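Side-chain contacts in meso-diaminopimelate dehydrogenase (Clostridium tetani, PDB 3WGY), which catalyses the reversible NADP-dependent oxidative deamination of meso-diaminopimelate: residues P81-A84 against S85-T89; D223-D227 against Y228-V232; L273-S276 against A277-T280. The protein carries 6 engineered substitutions. All coordinates share one frame; numbering follows the deposited sequence.

Contact 1 of 3, residues P81-A84 against S85-T89; sequences PMIA and SQFNT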
ATOM      1  N   PRO B  81      -0.086  22.161  18.692  1.00 69.05           N
ATOM      2  CA  PRO B  81      -1.065  23.245  18.778  1.00 67.37           C
ATOM      3  C   PRO B  81      -0.450  24.639  18.699  1.00 66.01           C
ATOM      4  O   PRO B  81      -0.999  25.533  18.054  1.00 65.22           O
ATOM      5  CB  PRO B  81      -1.728  22.982  20.121  1.00 67.09           C
ATOM      6  CG  PRO B  81      -1.774  21.503  20.151  1.00 67.71           C
ATOM      7  CD  PRO B  81      -0.371  21.150  19.729  1.00 68.03           C
ATOM      8  N   MET B  82       0.686  24.824  19.357  1.00 64.95           N
ATOM      9  CA  MET B  82       1.348  26.117  19.358  1.00 63.98           C
ATOM     10  C   MET B  82       1.938  26.472  17.997  1.00 62.13           C
ATOM     11  O   MET B  82       1.950  27.643  17.609  1.00 63.05           O
ATOM     12  CB  MET B  82       2.445  26.149  20.421  1.00 67.58           C
ATOM     13  CG  MET B  82       1.970  25.775  21.825  1.00 71.77           C
ATOM     14  SD  MET B  82       0.399  26.546  22.328  1.00 75.97           S
ATOM     15  CE  MET B  82       0.812  28.305  22.240  1.00 74.74           C
ATOM     16  N   ILE B  83       2.431  25.469  17.272  1.00 57.95           N
ATOM     17  CA  ILE B  83       3.016  25.703  15.952  1.00 54.99           C
ATOM     18  C   ILE B  83       1.927  25.809  14.884  1.00 52.87           C
ATOM     19  O   ILE B  83       2.069  26.552  13.913  1.00 50.83           O
ATOM     20  CB  ILE B  83       3.955  24.550  15.515  1.00 54.89           C
ATOM     21  CG1 ILE B  83       4.814  24.078  16.689  1.00 56.39           C
ATOM     22  CG2 ILE B  83       4.834  25.016  14.351  1.00 55.29           C
ATOM     23  CD1 ILE B  83       5.715  25.127  17.276  1.00 53.92           C
ATOM     24  N   ALA B  84       0.849  25.051  15.063  1.00 51.03           N
ATOM     25  CA  ALA B  84      -0.252  25.039  14.104  1.00 51.11           C
ATOM     26  C   ALA B  84      -0.882  26.409  13.885  1.00 51.46           C
ATOM     27  O   ALA B  84      -1.368  26.701  12.793  1.00 51.16           O
ATOM     28  CB  ALA B  84      -1.320  24.041  14.543  1.00 50.35           C
ATOM     29  N   SER B  85      -0.883  27.244  14.920  1.00 51.39           N
ATOM     30  CA  SER B  85      -1.461  28.579  14.812  1.00 51.07           C
ATOM     31  C   SER B  85      -0.580  29.500  13.994  1.00 49.78           C
ATOM     32  O   SER B  85      -0.961  30.630  13.699  1.00 51.68           O
ATOM     33  CB  SER B  85      -1.653  29.198  16.198  1.00 52.25           C
ATOM     34  OG  SER B  85      -2.650  28.515  16.935  1.00 57.59           O
ATOM     35  N   GLN B  86       0.595  29.017  13.615  1.00 48.10           N
ATOM     36  CA  GLN B  86       1.520  29.849  12.863  1.00 46.22           C
ATOM     37  C   GLN B  86       2.029  29.227  11.576  1.00 45.68           C
ATOM     38  O   GLN B  86       2.473  29.943  10.678  1.00 44.70           O
ATOM     39  CB  GLN B  86       2.708  30.206  13.755  1.00 48.39           C
ATOM     40  CG  GLN B  86       2.306  30.861  15.067  1.00 51.79           C
ATOM     41  CD  GLN B  86       3.459  30.974  16.046  1.00 54.13           C
ATOM     42  OE1 GLN B  86       4.005  29.967  16.503  1.00 55.65           O
ATOM     43  NE2 GLN B  86       3.834  32.205  16.375  1.00 56.96           N
ATOM     44  N   PHE B  87       1.983  27.901  11.480  1.00 43.59           N
ATOM     45  CA  PHE B  87       2.462  27.232  10.272  1.00 41.68           C
ATOM     46  C   PHE B  87       1.603  26.033   9.932  1.00 40.39           C
ATOM     47  O   PHE B  87       0.787  25.592  10.738  1.00 38.89           O
ATOM     48  CB  PHE B  87       3.902  26.725  10.446  1.00 41.27           C
ATOM     49  CG  PHE B  87       4.873  27.763  10.942  1.00 41.72           C
ATOM     50  CD1 PHE B  87       4.898  28.130  12.280  1.00 41.34           C
ATOM     51  CD2 PHE B  87       5.773  28.365  10.068  1.00 41.88           C
ATOM     52  CE1 PHE B  87       5.808  29.086  12.744  1.00 41.67           C
ATOM     53  CE2 PHE B  87       6.684  29.318  10.522  1.00 43.17           C
ATOM     54  CZ  PHE B  87       6.700  29.678  11.863  1.00 41.10           C
ATOM     55  N   ASN B  88       1.778  25.516   8.720  1.00 40.67           N
ATOM     56  CA  ASN B  88       1.071  24.308   8.318  1.00 38.52           C
ATOM     57  C   ASN B  88       1.982  23.280   8.968  1.00 36.32           C
ATOM     58  O   ASN B  88       3.199  23.410   8.889  1.00 36.73           O
ATOM     59  CB  ASN B  88       1.092  24.139   6.803  1.00 38.87           C
ATOM     60  CG  ASN B  88       0.336  25.230   6.087  1.00 38.35           C
ATOM     61  OD1 ASN B  88      -0.818  25.507   6.400  1.00 39.18           O
ATOM     62  ND2 ASN B  88       0.980  25.849   5.109  1.00 38.78           N
ATOM     63  N   THR B  89       1.427  22.269   9.615  1.00 34.49           N
ATOM     64  CA  THR B  89       2.296  21.313  10.283  1.00 34.29           C
ATOM     65  C   THR B  89       2.156  19.863   9.869  1.00 33.53           C
ATOM     66  O   THR B  89       1.155  19.460   9.281  1.00 33.36           O
ATOM     67  CB  THR B  89       2.089  21.367  11.788  1.00 32.84           C
ATOM     68  OG1 THR B  89       0.750  20.953  12.092  1.00 32.61           O
ATOM     69  CG2 THR B  89       2.319  22.781  12.300  1.00 32.10           C
TER
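Ile-83 meets Gln-86, Phe-87 and Thr-89 as the chain leaves helix 80-84 and swings round toward strand 88-90. Its carbonyl oxygen is gripped twice from the backbone. Phe-87 N gives a 2.8 Å bond to Ile-83 O and comes in nearly along the C=O axis. Gln-86 N reaches the same Ile-83 O at 2.9 Å, but lies well above the carbonyl plane, 53° out of it. The two donors therefore approach one oxygen from different directions and fix the course of the turn. Phe-87 also sets the edge of its ring against that oxygen, with CD1 3.6 Å from Ile-83 O in the ring plane. The apolar half is tight. CG2 of Ile-83 stands opposite its own backbone N, on the side of the carbonyl carbon, which carries it to Phe-87 CD1 at 3.7 Å; the same Ile-83 CG2 lies 3.9 Å from Thr-89 CG2. That threonine methyl also rests 3.9 Å from Ala-84 N. This is the return leg of a beta-alpha-beta crossover in the parallel, Rossmann-type sheet: strand 65-68 leads out, the short helices 75-78 and 80-84 follow, and strand 88-90 lies next to 65-68. Met-66 and Leu-68 of the earlier strand add to the packing round Ile-83, Pro-81 is buried against Arg-105 and Ile-109 of helix 99-113, and Thr-89 directs its hydroxyl to Ser-117 on the following strand, 116-118. The outer side is much looser. Met-82 and Ser-85 are exposed, and Ser-85 OG comes no closer than 3.6 Å to Pro-81 O. Gln-86, partly exposed, runs out from the turn with an extended chain and leans on Glu-57.

Contact 2 of 3, residues D223-D227 against Y228-V232; sequences DYFAD and YNTTV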
ATOM      1  N   ASP B 223       2.400  -7.009  33.350  1.00 59.83           N
ATOM      2  CA  ASP B 223       2.241  -5.825  32.511  1.00 60.71           C
ATOM      3  C   ASP B 223       3.280  -5.751  31.391  1.00 59.75           C
ATOM      4  O   ASP B 223       3.118  -4.965  30.459  1.00 61.67           O
ATOM      5  CB  ASP B 223       2.315  -4.536  33.348  1.00 62.24           C
ATOM      6  CG  ASP B 223       1.356  -4.543  34.531  1.00 63.59           C
ATOM      7  OD1 ASP B 223       0.164  -4.857  34.334  1.00 64.92           O
ATOM      8  OD2 ASP B 223       1.797  -4.225  35.657  1.00 62.70           O
ATOM      9  N   TYR B 224       4.335  -6.561  31.472  1.00 56.88           N
ATOM     10  CA  TYR B 224       5.377  -6.530  30.446  1.00 54.27           C
ATOM     11  C   TYR B 224       5.670  -7.840  29.726  1.00 51.33           C
ATOM     12  O   TYR B 224       5.520  -7.925  28.512  1.00 52.03           O
ATOM     13  CB  TYR B 224       6.697  -6.009  31.024  1.00 53.89           C
ATOM     14  CG  TYR B 224       6.672  -4.570  31.479  1.00 54.31           C
ATOM     15  CD1 TYR B 224       6.114  -4.217  32.708  1.00 54.61           C
ATOM     16  CD2 TYR B 224       7.234  -3.562  30.693  1.00 53.50           C
ATOM     17  CE1 TYR B 224       6.122  -2.897  33.148  1.00 54.54           C
ATOM     18  CE2 TYR B 224       7.244  -2.238  31.123  1.00 53.79           C
ATOM     19  CZ  TYR B 224       6.689  -1.914  32.353  1.00 54.59           C
ATOM     20  OH  TYR B 224       6.716  -0.614  32.805  1.00 55.25           O
ATOM     21  N   PHE B 225       6.085  -8.860  30.469  1.00 48.82           N
ATOM     22  CA  PHE B 225       6.442 -10.140  29.862  1.00 46.50           C
ATOM     23  C   PHE B 225       5.539 -11.332  30.172  1.00 45.69           C
ATOM     24  O   PHE B 225       5.451 -12.264  29.373  1.00 45.39           O
ATOM     25  CB  PHE B 225       7.874 -10.507  30.263  1.00 44.59           C
ATOM     26  CG  PHE B 225       8.895  -9.484  29.872  1.00 42.31           C
ATOM     27  CD1 PHE B 225       9.416  -9.460  28.583  1.00 42.46           C
ATOM     28  CD2 PHE B 225       9.327  -8.535  30.789  1.00 41.56           C
ATOM     29  CE1 PHE B 225      10.355  -8.500  28.211  1.00 42.02           C
ATOM     30  CE2 PHE B 225      10.267  -7.567  30.430  1.00 42.70           C
ATOM     31  CZ  PHE B 225      10.782  -7.550  29.138  1.00 42.89           C
ATOM     32  N   ALA B 226       4.890 -11.304  31.330  1.00 46.16           N
ATOM     33  CA  ALA B 226       4.015 -12.388  31.768  1.00 47.53           C
ATOM     34  C   ALA B 226       3.162 -13.027  30.670  1.00 48.00           C
ATOM     35  O   ALA B 226       3.088 -14.252  30.573  1.00 47.84           O
ATOM     36  CB  ALA B 226       3.115 -11.897  32.903  1.00 48.22           C
ATOM     37  N   ASP B 227       2.529 -12.207  29.839  1.00 48.03           N
ATOM     38  CA  ASP B 227       1.674 -12.725  28.777  1.00 47.32           C
ATOM     39  C   ASP B 227       2.392 -13.247  27.541  1.00 46.03           C
ATOM     40  O   ASP B 227       1.761 -13.874  26.693  1.00 45.17           O
ATOM     41  CB  ASP B 227       0.665 -11.656  28.338  1.00 49.82           C
ATOM     42  CG  ASP B 227      -0.334 -11.307  29.428  1.00 51.06           C
ATOM     43  OD1 ASP B 227      -0.959 -12.235  29.978  1.00 52.92           O
ATOM     44  OD2 ASP B 227      -0.494 -10.107  29.734  1.00 51.94           O
ATOM     45  N   TYR B 228       3.697 -13.009  27.434  1.00 45.09           N
ATOM     46  CA  TYR B 228       4.450 -13.452  26.255  1.00 45.40           C
ATOM     47  C   TYR B 228       5.524 -14.495  26.530  1.00 43.90           C
ATOM     48  O   TYR B 228       6.085 -14.539  27.620  1.00 44.88           O
ATOM     49  CB  TYR B 228       5.142 -12.259  25.577  1.00 46.65           C
ATOM     50  CG  TYR B 228       4.232 -11.126  25.152  1.00 49.80           C
ATOM     51  CD1 TYR B 228       3.649 -10.283  26.098  1.00 50.79           C
ATOM     52  CD2 TYR B 228       3.977 -10.879  23.798  1.00 48.84           C
ATOM     53  CE1 TYR B 228       2.844  -9.224  25.713  1.00 53.07           C
ATOM     54  CE2 TYR B 228       3.174  -9.823  23.401  1.00 50.58           C
ATOM     55  CZ  TYR B 228       2.612  -8.998  24.365  1.00 52.41           C
ATOM     56  OH  TYR B 228       1.827  -7.937  23.990  1.00 54.64           O
ATOM     57  N   ASN B 229       5.808 -15.335  25.536  1.00 41.78           N
ATOM     58  CA  ASN B 229       6.875 -16.312  25.680  1.00 42.31           C
ATOM     59  C   ASN B 229       8.106 -15.424  25.619  1.00 41.72           C
ATOM     60  O   ASN B 229       8.315 -14.719  24.627  1.00 41.56           O
ATOM     61  CB  ASN B 229       6.899 -17.303  24.518  1.00 44.27           C
ATOM     62  CG  ASN B 229       5.655 -18.166  24.458  1.00 48.63           C
ATOM     63  OD1 ASN B 229       5.082 -18.522  25.490  1.00 50.12           O
ATOM     64  ND2 ASN B 229       5.241 -18.527  23.245  1.00 48.06           N
ATOM     65  N   THR B 230       8.906 -15.443  26.682  1.00 39.99           N
ATOM     66  CA  THR B 230      10.090 -14.596  26.769  1.00 38.16           C
ATOM     67  C   THR B 230      11.382 -15.385  26.916  1.00 39.01           C
ATOM     68  O   THR B 230      11.468 -16.301  27.725  1.00 39.47           O
ATOM     69  CB  THR B 230       9.968 -13.634  27.970  1.00 37.32           C
ATOM     70  OG1 THR B 230       8.790 -12.830  27.815  1.00 36.78           O
ATOM     71  CG2 THR B 230      11.191 -12.736  28.072  1.00 35.09           C
ATOM     72  N   THR B 231      12.383 -15.019  26.122  1.00 37.23           N
ATOM     73  CA  THR B 231      13.688 -15.669  26.158  1.00 36.86           C
ATOM     74  C   THR B 231      14.684 -14.667  26.717  1.00 36.83           C
ATOM     75  O   THR B 231      14.617 -13.475  26.404  1.00 36.11           O
ATOM     76  CB  THR B 231      14.159 -16.081  24.754  1.00 36.77           C
ATOM     77  OG1 THR B 231      13.217 -16.990  24.178  1.00 38.22           O
ATOM     78  CG2 THR B 231      15.529 -16.757  24.822  1.00 39.75           C
ATOM     79  N   VAL B 232      15.600 -15.144  27.552  1.00 36.14           N
ATOM     80  CA  VAL B 232      16.598 -14.262  28.135  1.00 35.03           C
ATOM     81  C   VAL B 232      17.994 -14.778  27.828  1.00 36.25           C
ATOM     82  O   VAL B 232      18.341 -15.907  28.183  1.00 36.42           O
ATOM     83  CB  VAL B 232      16.423 -14.154  29.663  1.00 35.69           C
ATOM     84  CG1 VAL B 232      17.484 -13.233  30.253  1.00 34.56           C
ATOM     85  CG2 VAL B 232      15.027 -13.635  29.987  1.00 37.72           C
TER
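Phe-225 and Tyr-228 close a type I beta turn, a local contact that reverses the chain just before it enters strand 230-234 at the edge of the mixed sheet. Tyr-228 N binds Phe-225 O at 2.7 Å with an N-H...O angle of 155°, the donor standing above the carbonyl plane. A second bond lies one step on: Thr-230 OG1 gives its proton to Tyr-228 O at 3.2 Å, from far above that carbonyl's plane. The hydroxyl reaches back because it stands opposite its own carbonyl carbon (chi1 -59°), and this also places it at the edge of the Phe-225 ring, 3.5 Å from Phe-225 CD1. The methyl follows, with Thr-230 CG2 3.8 Å from Phe-225 CD1, and the two side chains cross at about a right angle. The Tyr-228 ring lies back along the turn, its CD1 3.9 Å from Tyr-224 O. Tyr-224 and Phe-225 both make edge-to-face contacts with His-156 of the oxoacid pocket on helix 154-162. Phe-225 packs against that helix, Ile-218 of helix 211-219 and strand 197-205, whose engineered Met-199 also touches Tyr-228 and Thr-230.

Contact 3 of 3, residues L273-S276 against A277-T280; sequences LESS and AEFT. Engineered in segment 273-276: Ser-276 (natural residue Asn).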
ATOM      1  N   LEU B 273      13.170  -2.254   8.332  1.00 30.15           N
ATOM      2  CA  LEU B 273      13.959  -1.034   8.479  1.00 30.10           C
ATOM      3  C   LEU B 273      15.226  -1.139   9.315  1.00 32.12           C
ATOM      4  O   LEU B 273      15.164  -1.337  10.526  1.00 32.00           O
ATOM      5  CB  LEU B 273      13.068   0.065   9.072  1.00 28.49           C
ATOM      6  CG  LEU B 273      11.619   0.102   8.558  1.00 29.39           C
ATOM      7  CD1 LEU B 273      10.775   1.022   9.442  1.00 29.87           C
ATOM      8  CD2 LEU B 273      11.597   0.554   7.109  1.00 28.16           C
ATOM      9  N   GLU B 274      16.378  -0.977   8.675  1.00 31.92           N
ATOM     10  CA  GLU B 274      17.640  -1.036   9.405  1.00 32.85           C
ATOM     11  C   GLU B 274      17.696   0.178  10.335  1.00 30.92           C
ATOM     12  O   GLU B 274      18.304   0.138  11.404  1.00 29.31           O
ATOM     13  CB  GLU B 274      18.824  -1.011   8.433  1.00 35.47           C
ATOM     14  CG  GLU B 274      20.171  -1.302   9.082  1.00 40.21           C
ATOM     15  CD  GLU B 274      21.344  -1.109   8.123  1.00 42.03           C
ATOM     16  OE1 GLU B 274      21.248  -1.568   6.967  1.00 40.53           O
ATOM     17  OE2 GLU B 274      22.364  -0.507   8.532  1.00 44.24           O
ATOM     18  N   SER B 275      17.038   1.253   9.918  1.00 30.95           N
ATOM     19  CA  SER B 275      16.992   2.483  10.690  1.00 29.76           C
ATOM     20  C   SER B 275      15.559   3.007  10.773  1.00 30.82           C
ATOM     21  O   SER B 275      15.094   3.736   9.891  1.00 28.92           O
ATOM     22  CB  SER B 275      17.895   3.534  10.047  1.00 32.32           C
ATOM     23  OG  SER B 275      17.889   4.733  10.793  1.00 33.49           O
ATOM     24  N   SER B 276      14.867   2.630  11.844  1.00 28.53           N
ATOM     25  CA  SER B 276      13.493   3.036  12.055  1.00 32.93           C
ATOM     26  C   SER B 276      13.299   4.543  11.986  1.00 32.51           C
ATOM     27  O   SER B 276      12.429   5.029  11.272  1.00 34.05           O
ATOM     28  CB  SER B 276      12.996   2.533  13.414  1.00 36.29           C
ATOM     29  OG  SER B 276      11.654   2.942  13.627  1.00 40.60           O
ATOM     30  N   ALA B 277      14.116   5.279  12.728  1.00 32.16           N
ATOM     31  CA  ALA B 277      14.009   6.736  12.772  1.00 32.43           C
ATOM     32  C   ALA B 277      14.173   7.426  11.422  1.00 33.12           C
ATOM     33  O   ALA B 277      13.435   8.362  11.103  1.00 33.44           O
ATOM     34  CB  ALA B 277      15.016   7.299  13.768  1.00 32.84           C
ATOM     35  N   GLU B 278      15.135   6.981  10.627  1.00 31.76           N
ATOM     36  CA  GLU B 278      15.343   7.596   9.326  1.00 33.86           C
ATOM     37  C   GLU B 278      14.206   7.276   8.357  1.00 32.30           C
ATOM     38  O   GLU B 278      13.947   8.030   7.412  1.00 30.26           O
ATOM     39  CB  GLU B 278      16.675   7.147   8.736  1.00 34.80           C
ATOM     40  CG  GLU B 278      17.862   7.513   9.605  1.00 41.39           C
ATOM     41  CD  GLU B 278      19.141   7.602   8.809  1.00 43.69           C
ATOM     42  OE1 GLU B 278      19.518   6.605   8.153  1.00 45.64           O
ATOM     43  OE2 GLU B 278      19.762   8.682   8.832  1.00 48.34           O
ATOM     44  N   PHE B 279      13.521   6.163   8.587  1.00 30.46           N
ATOM     45  CA  PHE B 279      12.422   5.809   7.708  1.00 29.68           C
ATOM     46  C   PHE B 279      11.249   6.706   8.056  1.00 28.89           C
ATOM     47  O   PHE B 279      10.599   7.261   7.177  1.00 28.34           O
ATOM     48  CB  PHE B 279      12.019   4.352   7.879  1.00 30.05           C
ATOM     49  CG  PHE B 279      10.929   3.931   6.939  1.00 32.02           C
ATOM     50  CD1 PHE B 279      11.209   3.681   5.597  1.00 32.95           C
ATOM     51  CD2 PHE B 279       9.619   3.833   7.379  1.00 31.14           C
ATOM     52  CE1 PHE B 279      10.190   3.335   4.704  1.00 33.65           C
ATOM     53  CE2 PHE B 279       8.589   3.491   6.496  1.00 32.15           C
ATOM     54  CZ  PHE B 279       8.879   3.241   5.157  1.00 33.12           C
ATOM     55  N   THR B 280      10.982   6.842   9.348  1.00 29.59           N
ATOM     56  CA  THR B 280       9.905   7.709   9.809  1.00 31.31           C
ATOM     57  C   THR B 280      10.148   9.107   9.242  1.00 30.73           C
ATOM     58  O   THR B 280       9.223   9.778   8.788  1.00 32.33           O
ATOM     59  CB  THR B 280       9.889   7.807  11.341  1.00 30.72           C
ATOM     60  OG1 THR B 280       9.674   6.504  11.892  1.00 35.25           O
ATOM     61  CG2 THR B 280       8.777   8.747  11.798  1.00 30.46           C
TER
HETATM   62  O   HOH W   1      10.416   5.261  14.967  1.00 53.12           O
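Ser-276 O and Ser-275 O receive the backbone bonds that start helix 276-296. Thr-280 N binds Ser-276 O at 3.0 Å, almost straight at 169°. Phe-279 N turns to Ser-275 O at 3.2 Å, in the carbonyl plane, and makes a weaker bond to Ser-276 O. A water lies 3.0 Å from OG of Ser-276, an engineered residue that is Asn in the natural sequence, and is weakly bonded to Thr-280 OG1. On another flank, OG of Ser-275, the N-cap residue, presses against the chain of Glu-278, 3.0 Å from its CG. The apolar packing lies farther out. Leu-273 drops CD2 onto one face of the Phe-279 ring, a CH-pi contact 3.6 Å from the centroid. CG of Phe-279 stands opposite its backbone N (chi1 -177°), which swings the ring back toward the end of strand 264-273, and CD1 of Leu-273 adds a touch at 3.7 Å from Phe-279 CD2. Trp-123 and Leu-127 of helix 123-138 enclose the ring further, and Trp-123 also gives a weak bond to the Ser-276 hydroxyl. The chemistry thus ties the strand-to-helix junction to the dimer interface: Ser-275 O serves both the first turn of the helix and Gln-265 of the second subunit, and Glu-278 in that turn bonds through OE1 to Thr-259 of the same neighbour.

In the fold
Contacts 1, 2 and 3 follow one another along the chain and share no helix, strand or sheet. Contact 1 belongs to the seven-stranded parallel sheet, probably the dinucleotide-binding part of the enzyme; contact 2 lies at the edge of the mixed sheet, on the opposite side of the chain's centre, with their centres about 41 Å apart. Contact 3 is the most central, its centre about 26 Å from each of the others, where antiparallel strand 264-273 passes into helix 276-296 beside the second subunit. The bound oxoacid lies about 6 Å from the Tyr-224 side chain of contact 2. Together they sample the probable nucleotide-binding part, the oxoacid side and the subunit interface.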